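Local coordinates for protein tetraacyldisaccharide 4'-kinase (Aquifex aeolicus, PDB 4ITN) that probably transfers the gamma-phosphate of ATP to the 4'-position of a tetraacyldisaccharide 1-phosphate, forming the lipid A precursor lipid IVA, at residues K225-I230 with G272-T277. Numbering follows the deposited sequence.
Sequences KEREVI and GEIYLT
I230 and Y275 lie side by side on one face of a parallel strand pair, both side chains heading the same way from backbones whose CA atoms are 5.0 Å apart. The isoleucine leans on the ring obliquely, its CD1 coming within 3.8 Å of Y275 CE2. With CG1 anti to the carbonyl carbon (chi1 -50°) and the chain then extended, the side chain follows the CD2-CE2 side of the ring, CB beside CD2 and CD1 reaching the phenol oxygen, which is hydrogen-bonded to E270 N. Two backbone bonds set this register: I230 N donates to I274 O at 3.0 Å, and L276 N donates to I230 O at 2.9 Å. Both N-H groups point well at their acceptors (162° and 155°), so the N-H and the C=O of I230 are held by I274 and L276, the residues flanking Y275, as in a parallel bridge. I230 O also receives a CA-H...O contact from Y275 CA at 3.2 Å. On the other face V229 crosses L276 at about a right angle, and its CG1, anti to the backbone N, presses to 3.4 Å from L276 CG, a tight carbon pair; F241 and L245 of helix 238-247 also pack on L276. Toward the loop end, I274 CG1 sits over the rim of one face of the R227 guanidinium, while G272 O lies in its plane at the edge, 3.6 Å from NH2. The E273 carboxylate stays 5.1 Å away (OE1 to R227 NH2), salt-bridged to K253. V229 bonds through its backbone to K251 and K253, placing strand 229-233 between strands 252-257 and 275-277, all parallel with a helix against one face, as in alpha/beta folds.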
# COMPACT_ATOMS: atom_id res chain seq x y z
N LYS A 225 -12.97 -14.05 22.51
CA LYS A 225 -13.00 -13.46 23.84
C LYS A 225 -12.62 -14.51 24.88
O LYS A 225 -12.03 -14.19 25.91
CB LYS A 225 -14.38 -12.89 24.14
CG LYS A 225 -14.49 -12.19 25.49
CD LYS A 225 -15.88 -11.60 25.69
CE LYS A 225 -15.99 -10.92 27.05
NZ LYS A 225 -17.35 -10.34 27.26
N GLU A 226 -12.97 -15.76 24.60
CA GLU A 226 -12.65 -16.86 25.50
C GLU A 226 -12.09 -18.04 24.72
O GLU A 226 -12.49 -19.18 24.93
CB GLU A 226 -13.90 -17.29 26.27
CG GLU A 226 -14.41 -16.25 27.26
CD GLU A 226 -15.69 -16.69 27.95
OE1 GLU A 226 -16.27 -17.71 27.53
OE2 GLU A 226 -16.10 -16.01 28.91
N ARG A 227 -11.17 -17.76 23.81
CA ARG A 227 -10.57 -18.80 22.99
C ARG A 227 -9.07 -18.61 22.82
O ARG A 227 -8.55 -17.51 22.95
CB ARG A 227 -11.24 -18.83 21.61
CG ARG A 227 -12.76 -18.74 21.66
CD ARG A 227 -13.39 -19.90 20.90
NE ARG A 227 -12.41 -20.93 20.58
CZ ARG A 227 -12.59 -21.86 19.64
NH1 ARG A 227 -13.70 -21.88 18.93
NH2 ARG A 227 -11.64 -22.76 19.41
N GLU A 228 -8.38 -19.71 22.54
CA GLU A 228 -6.95 -19.68 22.25
C GLU A 228 -6.75 -19.92 20.75
O GLU A 228 -7.52 -20.64 20.13
CB GLU A 228 -6.21 -20.71 23.10
CG GLU A 228 -6.49 -20.57 24.59
CD GLU A 228 -5.76 -21.57 25.45
OE1 GLU A 228 -6.35 -22.04 26.44
OE2 GLU A 228 -4.58 -21.88 25.14
N VAL A 229 -5.73 -19.30 20.18
CA VAL A 229 -5.59 -19.19 18.73
C VAL A 229 -4.26 -19.75 18.22
O VAL A 229 -3.24 -19.64 18.90
CB VAL A 229 -5.74 -17.68 18.29
CG1 VAL A 229 -5.49 -17.49 16.81
CG2 VAL A 229 -7.10 -17.10 18.69
N ILE A 230 -4.26 -20.36 17.04
CA ILE A 230 -3.02 -20.71 16.36
C ILE A 230 -2.75 -19.59 15.36
O ILE A 230 -3.69 -19.01 14.82
CB ILE A 230 -3.16 -22.05 15.60
CG1 ILE A 230 -3.74 -23.12 16.52
CG2 ILE A 230 -1.81 -22.49 15.04
CD1 ILE A 230 -4.02 -24.45 15.82
N GLY A 272 -12.64 -26.68 13.44
CA GLY A 272 -13.01 -26.26 14.78
C GLY A 272 -11.99 -25.45 15.55
O GLY A 272 -12.29 -24.94 16.63
N GLU A 273 -10.78 -25.33 15.02
CA GLU A 273 -9.77 -24.48 15.64
C GLU A 273 -9.87 -23.11 14.98
O GLU A 273 -10.59 -22.97 14.00
CB GLU A 273 -8.37 -25.08 15.49
CG GLU A 273 -8.19 -26.43 16.24
CD GLU A 273 -7.86 -26.25 17.71
OE1 GLU A 273 -7.37 -25.15 18.08
OE2 GLU A 273 -8.07 -27.20 18.50
N ILE A 274 -9.17 -22.11 15.52
CA ILE A 274 -9.18 -20.76 14.95
C ILE A 274 -7.76 -20.30 14.61
O ILE A 274 -6.83 -20.47 15.41
CB ILE A 274 -9.87 -19.74 15.90
CG1 ILE A 274 -11.34 -20.11 16.12
CG2 ILE A 274 -9.76 -18.31 15.36
CD1 ILE A 274 -12.18 -20.14 14.82
N TYR A 275 -7.60 -19.74 13.41
CA TYR A 275 -6.29 -19.33 12.90
C TYR A 275 -6.22 -17.82 12.65
O TYR A 275 -7.20 -17.22 12.22
CB TYR A 275 -5.96 -20.08 11.61
CG TYR A 275 -5.84 -21.58 11.79
CD1 TYR A 275 -6.97 -22.38 11.83
CD2 TYR A 275 -4.60 -22.19 11.93
CE1 TYR A 275 -6.88 -23.76 12.00
CE2 TYR A 275 -4.49 -23.57 12.11
CZ TYR A 275 -5.64 -24.34 12.14
OH TYR A 275 -5.55 -25.70 12.32
N LEU A 276 -5.06 -17.23 12.92
CA LEU A 276 -4.79 -15.85 12.52
C LEU A 276 -3.57 -15.87 11.60
O LEU A 276 -2.58 -16.54 11.89
CB LEU A 276 -4.50 -14.97 13.73
CG LEU A 276 -5.65 -14.75 14.73
CD1 LEU A 276 -5.29 -13.64 15.71
CD2 LEU A 276 -6.90 -14.39 13.97
N THR A 277 -3.66 -15.16 10.47
CA THR A 277 -2.53 -15.04 9.56
C THR A 277 -2.47 -13.60 9.03
O THR A 277 -3.25 -12.76 9.49
CB THR A 277 -2.60 -16.07 8.40
OG1 THR A 277 -1.32 -16.18 7.75
CG2 THR A 277 -3.67 -15.69 7.38